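ALKF (Bacillus cereus, PDB 3ZBO) is of unknown function but binds branched DNA structures such as, probably, Holliday junctions, and is related to the HEAT-like repeat DNA glycosylases AlkC and AlkD. Local coordinates at residues S112-A115 against Q116-D120; G143-D147 against N148-E152; R90-D93 against G94-F97; E160-K163 against D164-H168. One frame throughout, in Å; residues are numbered along the deposited sequence.

Overall arrangement
All four contacts are local turns of one largely helical chain, and they follow one another in the order 3, 1, 2, 4. Contact 3 lies where helix 85-94 leads into helix 98-110, contact 1 at the start of helix 115-124, contact 2 in the link from helix 128-144 to helix 152-165, and contact 4 toward the end of helix 152-165. Contacts 1 and 2, their centres about 13 Å apart, touch: Gln-116 NE2 probably donates to Ala-149 O. Contact 4 lies about 24 Å from contact 3, centre to centre. The series samples the helix ends and linkers of a HEAT-like fold, whose stacked helices form the body of this DNA-binding family.

Contact 1. Residues S112-A115 against Q116-D120; sequences SNIA and QDVAD
The carbonyl oxygen of Ala-115 takes the amide of Ala-119 at 2.8 Å from O to N, in the first turn of helix 115-124. Just before it, at the N-cap position, Ile-114 O accepts from Val-118 N over 3.1 Å with an N-H...O angle of 170°. Both are ordinary i to i+4 helical bonds, the first of this helix.

The approach to this N-terminus is fixed by an ST turn: Ser-112 OG accepts from Ile-114 N over 3.1 Å. The same buried hydroxyl is also bonded to Leu-109 O, so it ties the end of the preceding helix to the start of this one.

Side chains meet one helical turn apart. Val-118 CG2 rests 3.4 Å from Ile-114 O, beside the carbonyl that its own amide uses. The Ile-114 chain runs across that of Val-118, its CD1 reaching Val-118 CG2 at 3.8 Å. A chi1 of 51°, which sets CG1 between the backbone N and the carbonyl carbon, followed by an extended chi2, carries the Ile-114 methyl out to this place. Phe-88 of helix 85-94 touches Ile-114, while Cys-137 and Leu-141 of helix 128-144 pack on Ala-115. The extended Gln-116 chain ends at Lys-154, whose NZ donates to OE1, and Asp-120 OD2 forms a salt bridge with that lysine.

On the solvent-facing flank a water spans the turn: it donates to Asn-113 O at 3.3 Å and to Asp-117 OD2 at 3.1 Å.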
loop_
_atom_site.group_PDB
_atom_site.type_symbol
_atom_site.label_atom_id
_atom_site.label_comp_id
_atom_site.label_asym_id
_atom_site.label_seq_id
_atom_site.Cartn_x
_atom_site.Cartn_y
_atom_site.Cartn_z
ATOM N N SER A 112 8.021 -9.786 -0.173
ATOM C CA SER A 112 9.418 -10.109 -0.001
ATOM C C SER A 112 9.603 -10.967 1.244
ATOM O O SER A 112 8.680 -11.216 2.006
ATOM C CB SER A 112 10.186 -8.788 0.160
ATOM O OG SER A 112 10.054 -8.375 1.486
ATOM N N ASN A 113 10.880 -11.321 1.501
ATOM C CA ASN A 113 11.232 -12.020 2.715
ATOM C C ASN A 113 11.753 -11.129 3.787
ATOM O O ASN A 113 12.175 -11.628 4.814
ATOM C CB ASN A 113 12.332 -13.083 2.383
ATOM C CG ASN A 113 11.846 -14.154 1.409
ATOM O OD1 ASN A 113 12.605 -14.595 0.495
ATOM N ND2 ASN A 113 10.623 -14.584 1.580
ATOM N N ILE A 114 11.706 -9.792 3.629
ATOM C CA ILE A 114 12.262 -8.900 4.626
ATOM C C ILE A 114 11.250 -7.818 5.000
ATOM O O ILE A 114 11.566 -6.749 5.484
ATOM C CB ILE A 114 13.558 -8.221 4.108
ATOM C CG1 ILE A 114 13.341 -7.589 2.717
ATOM C CG2 ILE A 114 14.604 -9.329 3.917
ATOM C CD1 ILE A 114 14.492 -6.738 2.269
ATOM N N ALA A 115 9.957 -8.146 4.842
ATOM C CA ALA A 115 8.880 -7.162 4.942
ATOM C C ALA A 115 8.815 -6.470 6.282
ATOM O O ALA A 115 8.805 -5.217 6.370
ATOM C CB ALA A 115 7.544 -7.808 4.581
ATOM N N GLN A 116 8.740 -7.240 7.395
ATOM C CA GLN A 116 8.586 -6.573 8.664
ATOM C C GLN A 116 9.830 -5.768 9.049
ATOM O O GLN A 116 9.700 -4.669 9.601
ATOM C CB GLN A 116 8.246 -7.567 9.828
ATOM C CG GLN A 116 6.853 -8.196 9.672
ATOM C CD GLN A 116 6.501 -9.043 10.875
ATOM O OE1 GLN A 116 6.646 -8.617 12.054
ATOM N NE2 GLN A 116 5.903 -10.218 10.528
ATOM N N ASP A 117 11.026 -6.275 8.733
ATOM C CA ASP A 117 12.224 -5.523 9.146
ATOM C C ASP A 117 12.267 -4.152 8.452
ATOM O O ASP A 117 12.523 -3.106 9.064
ATOM C CB ASP A 117 13.429 -6.325 8.768
ATOM C CG ASP A 117 13.652 -7.500 9.727
ATOM O OD1 ASP A 117 13.045 -7.503 10.858
ATOM O OD2 ASP A 117 14.427 -8.394 9.338
ATOM N N VAL A 118 11.992 -4.129 7.121
ATOM C CA VAL A 118 12.033 -2.907 6.361
ATOM C C VAL A 118 10.830 -2.006 6.748
ATOM O O VAL A 118 11.006 -0.812 7.017
ATOM C CB VAL A 118 11.995 -3.175 4.885
ATOM C CG1 VAL A 118 11.942 -1.820 4.108
ATOM C CG2 VAL A 118 13.253 -3.958 4.475
ATOM N N ALA A 119 9.653 -2.590 6.859
ATOM C CA ALA A 119 8.495 -1.746 7.257
ATOM C C ALA A 119 8.664 -1.111 8.607
ATOM O O ALA A 119 8.284 0.026 8.834
ATOM C CB ALA A 119 7.205 -2.623 7.263
ATOM N N ASP A 120 9.226 -1.860 9.546
ATOM C CA ASP A 120 9.529 -1.265 10.876
ATOM C C ASP A 120 10.477 -0.056 10.827
ATOM O O ASP A 120 10.234 1.005 11.493
ATOM C CB ASP A 120 10.103 -2.291 11.841
ATOM C CG ASP A 120 9.124 -3.398 12.209
ATOM O OD1 ASP A 120 7.866 -3.207 12.074
ATOM O OD2 ASP A 120 9.604 -4.416 12.748
HETATM O O HOH W 1 14.013 -10.743 7.367
#

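Contact 2. Residues G143-D147 against N148-E152; sequences GNRKD and NAFSE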
loop_
_atom_site.group_PDB
_atom_site.type_symbol
_atom_site.label_atom_id
_atom_site.label_comp_id
_atom_site.label_asym_id
_atom_site.label_seq_id
_atom_site.Cartn_x
_atom_site.Cartn_y
_atom_site.Cartn_z
ATOM N N GLY A 143 -3.072 -9.636 5.535
ATOM C CA GLY A 143 -3.936 -10.418 4.606
ATOM C C GLY A 143 -3.285 -11.551 3.838
ATOM O O GLY A 143 -4.005 -12.397 3.220
ATOM N N ASN A 144 -1.958 -11.608 3.805
ATOM C CA ASN A 144 -1.303 -12.683 3.067
ATOM C C ASN A 144 -0.382 -13.525 3.951
ATOM O O ASN A 144 0.444 -14.276 3.439
ATOM C CB ASN A 144 -0.568 -12.141 1.845
ATOM C CG ASN A 144 -0.238 -13.236 0.841
ATOM O OD1 ASN A 144 -0.991 -14.203 0.688
ATOM N ND2 ASN A 144 0.864 -13.080 0.159
ATOM N N ARG A 145 -0.603 -13.454 5.275
ATOM C CA ARG A 145 0.255 -14.255 6.159
ATOM C C ARG A 145 -0.630 -14.839 7.223
ATOM O O ARG A 145 -1.623 -14.276 7.685
ATOM C CB ARG A 145 1.349 -13.412 6.861
ATOM C CG ARG A 145 2.378 -12.702 5.959
ATOM C CD ARG A 145 3.339 -13.552 5.243
ATOM N NE ARG A 145 4.010 -12.655 4.278
ATOM C CZ ARG A 145 5.191 -12.855 3.762
ATOM N NH1 ARG A 145 5.889 -13.967 4.080
ATOM N NH2 ARG A 145 5.688 -11.934 2.966
ATOM N N LYS A 146 -0.219 -16.023 7.691
ATOM C CA LYS A 146 -0.893 -16.570 8.850
ATOM C C LYS A 146 -0.569 -15.752 10.129
ATOM O O LYS A 146 0.443 -15.034 10.235
ATOM C CB LYS A 146 -0.513 -18.072 9.064
ATOM C CG LYS A 146 -0.365 -18.881 7.754
ATOM C CD LYS A 146 0.004 -20.389 7.994
ATOM C CE LYS A 146 -0.597 -21.333 6.969
ATOM N NZ LYS A 146 -2.085 -21.307 6.985
ATOM N N ASP A 147 -1.468 -15.827 11.102
ATOM C CA ASP A 147 -1.309 -15.059 12.272
ATOM C C ASP A 147 0.005 -15.285 13.014
ATOM O O ASP A 147 0.537 -14.389 13.680
ATOM C CB ASP A 147 -2.511 -15.240 13.224
ATOM C CG ASP A 147 -3.772 -14.570 12.714
ATOM O OD1 ASP A 147 -3.666 -13.685 11.815
ATOM O OD2 ASP A 147 -4.821 -14.885 13.298
ATOM N N ASN A 148 0.491 -16.536 12.947
ATOM C CA ASN A 148 1.766 -16.852 13.609
ATOM C C ASN A 148 3.005 -16.189 13.000
ATOM O O ASN A 148 4.102 -16.230 13.614
ATOM C CB ASN A 148 1.863 -18.389 13.748
ATOM C CG ASN A 148 2.319 -19.077 12.481
ATOM O OD1 ASN A 148 2.127 -18.608 11.370
ATOM N ND2 ASN A 148 2.967 -20.223 12.634
ATOM N N ALA A 149 2.829 -15.474 11.880
ATOM C CA ALA A 149 3.915 -14.669 11.347
ATOM C C ALA A 149 4.103 -13.421 12.143
ATOM O O ALA A 149 5.123 -12.737 11.907
ATOM C CB ALA A 149 3.636 -14.382 9.813
ATOM N N PHE A 150 3.232 -13.101 13.112
ATOM C CA PHE A 150 3.342 -11.851 13.888
ATOM C C PHE A 150 3.421 -12.080 15.346
ATOM O O PHE A 150 2.798 -13.027 15.874
ATOM C CB PHE A 150 2.078 -10.982 13.623
ATOM C CG PHE A 150 1.786 -10.834 12.169
ATOM C CD1 PHE A 150 2.415 -9.840 11.426
ATOM C CD2 PHE A 150 0.961 -11.714 11.516
ATOM C CE1 PHE A 150 2.190 -9.692 10.020
ATOM C CE2 PHE A 150 0.698 -11.587 10.192
ATOM C CZ PHE A 150 1.307 -10.583 9.386
ATOM N N SER A 151 4.226 -11.261 15.999
ATOM C CA SER A 151 4.270 -11.208 17.443
ATOM C C SER A 151 3.010 -10.456 17.942
ATOM O O SER A 151 2.792 -9.274 17.538
ATOM C CB SER A 151 5.519 -10.428 17.903
ATOM O OG SER A 151 5.323 -9.991 19.206
ATOM N N GLU A 152 2.164 -11.074 18.783
ATOM C CA GLU A 152 0.938 -10.427 19.267
ATOM C C GLU A 152 1.292 -9.193 20.098
ATOM O O GLU A 152 0.684 -8.132 19.989
ATOM C CB GLU A 152 0.042 -11.410 20.069
ATOM C CG GLU A 152 -1.147 -10.789 20.633
ATOM C CD GLU A 152 -2.064 -11.756 21.403
ATOM O OE1 GLU A 152 -2.061 -12.977 21.052
ATOM O OE2 GLU A 152 -2.728 -11.295 22.343
#
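Ala-149 N donates to Lys-146 O over 2.9 Å, and the next amide along, Phe-150 N, to Asp-147 O over 3.0 Å. Both bonds are fairly straight at nitrogen, but each reaches its oxygen from above the carbonyl plane, by 48° at Lys-146. That approach follows from the tight i to i+3 winding.

Asp-147 OD1 makes a salt bridge with Lys-235 NZ; the same lysine also bonds Arg-145 O. This charge therefore has its partner in the C-terminal part of the chain.

Beyond the polar frame the turn closes on the Phe-150 ring. Asp-147 O lies at the ring's edge, near its plane, 3.5 Å from CD2. The methyl of Ala-149 sits 4.0 Å above one face, off centre toward the rim. Arg-145 CB comes to 3.8 Å from Phe-150 CZ, and its chain passes the ring at about a right angle. The arginine bends at chi2 (-69°); its guanidinium plane stands 83° from the ring plane, and NH2 donates to Ser-110 O. Contact with the ring is thus made by methylene carbons, and no cation-pi stack forms. Leu-141 and Leu-142 of helix 128-144 also touch the buried phenyl group.

Consecutive i to i+3 bonds of this kind are the mark of a short 3-10 turn, here part of the linker that joins helix 128-144 to helix 152-165 in the HEAT-like fold, with Ser-151 as N-cap of the second helix.

Contact 3. Residues R90-D93 against G94-F97; sequences RWID and GAYF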
loop_
_atom_site.group_PDB
_atom_site.type_symbol
_atom_site.label_atom_id
_atom_site.label_comp_id
_atom_site.label_asym_id
_atom_site.label_seq_id
_atom_site.Cartn_x
_atom_site.Cartn_y
_atom_site.Cartn_z
ATOM N N ARG A 90 15.646 2.367 -2.453
ATOM C CA ARG A 90 15.574 3.137 -3.695
ATOM C C ARG A 90 14.153 3.360 -4.183
ATOM O O ARG A 90 13.768 4.467 -4.590
ATOM C CB ARG A 90 16.377 2.471 -4.854
ATOM C CG ARG A 90 17.869 2.450 -4.550
ATOM C CD ARG A 90 18.704 1.906 -5.768
ATOM N NE ARG A 90 18.358 0.505 -6.022
ATOM C CZ ARG A 90 17.449 0.024 -6.915
ATOM N NH1 ARG A 90 16.694 0.803 -7.707
ATOM N NH2 ARG A 90 17.224 -1.278 -6.945
ATOM N N TRP A 91 13.393 2.296 -4.113
ATOM C CA TRP A 91 12.014 2.381 -4.660
ATOM C C TRP A 91 11.204 3.367 -3.774
ATOM O O TRP A 91 10.494 4.215 -4.292
ATOM C CB TRP A 91 11.333 0.987 -4.664
ATOM C CG TRP A 91 11.733 0.183 -5.902
ATOM C CD1 TRP A 91 12.988 0.025 -6.408
ATOM C CD2 TRP A 91 10.872 -0.682 -6.634
ATOM N NE1 TRP A 91 12.918 -0.862 -7.517
ATOM C CE2 TRP A 91 11.621 -1.242 -7.679
ATOM C CE3 TRP A 91 9.515 -0.968 -6.549
ATOM C CZ2 TRP A 91 11.088 -2.172 -8.612
ATOM C CZ3 TRP A 91 8.926 -1.840 -7.566
ATOM C CH2 TRP A 91 9.723 -2.352 -8.590
ATOM N N ILE A 92 11.343 3.273 -2.430
ATOM C CA ILE A 92 10.539 4.210 -1.650
ATOM C C ILE A 92 11.000 5.649 -1.864
ATOM O O ILE A 92 10.179 6.581 -1.814
ATOM C CB ILE A 92 10.492 3.816 -0.164
ATOM C CG1 ILE A 92 9.307 4.468 0.590
ATOM C CG2 ILE A 92 11.822 4.220 0.608
ATOM C CD1 ILE A 92 7.894 4.064 0.022
ATOM N N ASP A 93 12.292 5.865 -2.141
ATOM C CA ASP A 93 12.730 7.247 -2.425
ATOM C C ASP A 93 12.068 7.800 -3.660
ATOM O O ASP A 93 11.930 8.997 -3.732
ATOM C CB ASP A 93 14.259 7.291 -2.644
ATOM C CG ASP A 93 15.043 7.141 -1.337
ATOM O OD1 ASP A 93 14.504 7.261 -0.251
ATOM O OD2 ASP A 93 16.298 6.933 -1.446
ATOM N N GLY A 94 11.655 6.947 -4.603
ATOM C CA GLY A 94 10.963 7.425 -5.773
ATOM C C GLY A 94 9.439 7.428 -5.719
ATOM O O GLY A 94 8.805 7.891 -6.657
ATOM N N ALA A 95 8.914 7.045 -4.553
ATOM C CA ALA A 95 7.471 6.945 -4.437
ATOM C C ALA A 95 6.925 8.301 -3.984
ATOM O O ALA A 95 6.729 8.572 -2.790
ATOM C CB ALA A 95 7.175 5.867 -3.375
ATOM N N TYR A 96 6.598 9.113 -4.991
ATOM C CA TYR A 96 6.393 10.536 -4.647
ATOM C C TYR A 96 5.027 10.930 -4.128
ATOM O O TYR A 96 4.786 12.062 -3.736
ATOM C CB TYR A 96 6.729 11.428 -5.872
ATOM C CG TYR A 96 5.847 11.255 -7.045
ATOM C CD1 TYR A 96 4.621 11.919 -7.147
ATOM C CD2 TYR A 96 6.203 10.400 -8.076
ATOM C CE1 TYR A 96 3.777 11.766 -8.213
ATOM C CE2 TYR A 96 5.344 10.222 -9.231
ATOM C CZ TYR A 96 4.118 10.943 -9.318
ATOM O OH TYR A 96 3.254 10.748 -10.347
ATOM N N PHE A 97 4.101 9.986 -4.206
ATOM C CA PHE A 97 2.804 10.165 -3.564
ATOM C C PHE A 97 2.225 8.866 -3.097
ATOM O O PHE A 97 2.793 7.805 -3.408
ATOM C CB PHE A 97 1.809 10.946 -4.523
ATOM C CG PHE A 97 1.188 10.091 -5.646
ATOM C CD1 PHE A 97 1.999 9.417 -6.612
ATOM C CD2 PHE A 97 -0.210 9.952 -5.720
ATOM C CE1 PHE A 97 1.406 8.676 -7.704
ATOM C CE2 PHE A 97 -0.784 9.248 -6.756
ATOM C CZ PHE A 97 -0.000 8.585 -7.759
HETATM O O HOH W 2 8.372 8.157 -0.538
#
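This is a backbone-led contact around the last turn of helix 85-94, where Trp-91 and Ile-92 meet Gly-94 and Ala-95 as the chain passes into the short link before helix 98-110. The amide of Gly-94 is shared between two carbonyls: Arg-90 O at 3.3 Å and Trp-91 O at 3.0 Å. Neither bond is straight, with an N-H...O angle of 137° to Arg-90 and a similar one to Trp-91, as expected for a single hydrogen divided between i-4 and i-3 acceptors. One residue on, Ala-95 N is bonded to Ile-92 O over 3.1 Å, standing well above that carbonyl's plane.

Ile-92 O is held from a second direction by a water at 2.7 Å. This water also donates to Ala-95 O, at 2.8 Å, and so bridges the residues already joined by the amide bond. Trp-91 O has a further donor in Tyr-63 OH.

Side-chain contact is slight. Ile-92 CG1 points anti to its backbone N (chi1 -161°), and the terminal CD1 comes to 3.9 Å from Ala-95 CB. Both residues then pack on Val-105 of helix 98-110, and Ile-92 reaches Ala-133 of helix 128-144 as well. Trp-91 faces another side of the helix, stacking its ring on Tyr-63 and donating from NE1 to Glu-60 OE2.

A shared amide, with bonding that shortens from i-4 to i-3, is typical of a helix C-terminus unwinding through a 3-10-like turn, here between successive helices of the HEAT-like fold.

Contact 4. Residues E160-K163 against D164-H168; sequences EMVK and DTIHH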
loop_
_atom_site.group_PDB
_atom_site.type_symbol
_atom_site.label_atom_id
_atom_site.label_comp_id
_atom_site.label_asym_id
_atom_site.label_seq_id
_atom_site.Cartn_x
_atom_site.Cartn_y
_atom_site.Cartn_z
ATOM N N GLU A 160 -1.372 0.581 20.046
ATOM C CA GLU A 160 -1.258 1.688 21.000
ATOM C C GLU A 160 -0.565 2.912 20.415
ATOM O O GLU A 160 -1.008 4.035 20.673
ATOM C CB GLU A 160 -0.479 1.222 22.223
ATOM C CG GLU A 160 -1.232 0.292 23.118
ATOM C CD GLU A 160 -2.468 0.887 23.730
ATOM O OE1 GLU A 160 -2.467 2.083 24.110
ATOM O OE2 GLU A 160 -3.492 0.194 23.879
ATOM N N MET A 161 0.412 2.686 19.529
ATOM C CA MET A 161 1.076 3.773 18.846
ATOM C C MET A 161 0.085 4.507 17.931
ATOM O O MET A 161 0.040 5.736 17.895
ATOM C CB MET A 161 2.276 3.252 18.097
ATOM C CG MET A 161 3.008 4.326 17.396
ATOM S SD MET A 161 3.791 5.485 18.508
ATOM C CE MET A 161 4.615 4.367 19.634
ATOM N N VAL A 162 -0.740 3.750 17.230
ATOM C CA VAL A 162 -1.740 4.419 16.425
ATOM C C VAL A 162 -2.715 5.222 17.321
ATOM O O VAL A 162 -2.959 6.412 17.068
ATOM C CB VAL A 162 -2.573 3.391 15.595
ATOM C CG1 VAL A 162 -3.789 4.110 14.901
ATOM C CG2 VAL A 162 -1.706 2.723 14.571
ATOM N N LYS A 163 -3.244 4.643 18.407
ATOM C CA LYS A 163 -4.116 5.372 19.336
ATOM C C LYS A 163 -3.455 6.694 19.814
ATOM O O LYS A 163 -4.111 7.751 19.827
ATOM C CB LYS A 163 -4.421 4.503 20.578
ATOM C CG LYS A 163 -5.353 5.179 21.627
ATOM C CD LYS A 163 -5.472 4.249 22.841
ATOM C CE LYS A 163 -4.359 4.545 23.795
ATOM N NZ LYS A 163 -4.761 4.201 25.211
ATOM N N ASP A 164 -2.189 6.583 20.171
ATOM C CA ASP A 164 -1.522 7.705 20.856
ATOM C C ASP A 164 -1.124 8.776 19.889
ATOM O O ASP A 164 -1.029 9.974 20.327
ATOM C CB ASP A 164 -0.299 7.242 21.589
ATOM C CG ASP A 164 -0.648 6.432 22.866
ATOM O OD1 ASP A 164 -1.759 6.487 23.356
ATOM O OD2 ASP A 164 0.254 5.651 23.300
ATOM N N THR A 165 -0.955 8.457 18.591
ATOM C CA THR A 165 -0.250 9.381 17.709
ATOM C C THR A 165 -0.896 9.623 16.340
ATOM O O THR A 165 -0.494 10.571 15.598
ATOM C CB THR A 165 1.192 8.972 17.385
ATOM O OG1 THR A 165 1.255 7.771 16.545
ATOM C CG2 THR A 165 2.024 8.646 18.707
ATOM N N ILE A 166 -1.968 8.899 16.042
ATOM C CA ILE A 166 -2.591 9.121 14.718
ATOM C C ILE A 166 -3.035 10.583 14.430
ATOM O O ILE A 166 -2.863 11.120 13.315
ATOM C CB ILE A 166 -3.737 8.095 14.458
ATOM C CG1 ILE A 166 -4.178 8.162 13.009
ATOM C CG2 ILE A 166 -4.978 8.391 15.415
ATOM C CD1 ILE A 166 -5.087 6.922 12.595
ATOM N N HIS A 167 -3.607 11.235 15.446
ATOM C CA HIS A 167 -4.177 12.525 15.182
ATOM C C HIS A 167 -3.118 13.593 14.986
ATOM O O HIS A 167 -3.445 14.670 14.545
ATOM C CB HIS A 167 -5.147 12.892 16.320
ATOM C CG HIS A 167 -6.398 12.061 16.312
ATOM N ND1 HIS A 167 -7.241 11.959 15.234
ATOM C CD2 HIS A 167 -6.974 11.346 17.295
ATOM C CE1 HIS A 167 -8.267 11.188 15.533
ATOM N NE2 HIS A 167 -8.112 10.783 16.777
ATOM N N HIS A 168 -1.866 13.270 15.290
ATOM C CA HIS A 168 -0.777 14.276 15.074
ATOM C C HIS A 168 0.252 13.703 14.116
ATOM O O HIS A 168 1.345 14.264 13.954
ATOM C CB HIS A 168 -0.135 14.624 16.411
ATOM C CG HIS A 168 -1.080 15.439 17.270
ATOM N ND1 HIS A 168 -1.808 14.884 18.298
ATOM C CD2 HIS A 168 -1.522 16.713 17.145
ATOM C CE1 HIS A 168 -2.582 15.808 18.846
ATOM N NE2 HIS A 168 -2.434 16.931 18.164
HETATM O O HOH W 3 -0.204 3.952 25.114
HETATM O O HOH W 4 -3.864 10.301 18.363
#
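With chi1 at 69°, Thr-165 holds OG1 between its backbone N and carbonyl carbon, and so turns the hydroxyl back to Met-161 O, one helical turn earlier. Val-162 and Ile-166 instead send CG1 anti to the backbone N, at 171° and -169°, which lays the two chains side by side, pointing the same way. Together these groups mark the C-terminal turn of helix 152-165, where alpha-helical bonding passes into a 3-10 segment.

Thr-165 OG1 donates to Met-161 O over 2.7 Å, from above the carbonyl plane, whereas its own amide reaches that oxygen only weakly. The hydroxyl thus supplements a weak main-chain bond to the same carbonyl. Val-162 O is gripped twice, by Ile-166 N at 2.9 Å and by Thr-165 N at 3.2 Å. The i+4 and i+3 amides thus share one acceptor.

Val-162 CG1 meets Ile-166 CD1 at 3.9 Å, and Met-177 of helix 171-187 packs against both side chains. Val-202 of helix 192-202 adds a further contact to Ile-166.

On the outer flank, Asp-164 N donates to Glu-160 O. Lys-163 NZ forms a salt bridge with Glu-160 OE1 at 3.3 Å, and Glu-160 OE2 has a second in Lys-194. The lysine ammonium also lies near Asp-164, and would probably ease the closeness of the two carboxylates.

Near the helix end a water links Lys-163 O to His-167 N, donating to the first at 3.0 Å and accepting from the second at 3.1 Å.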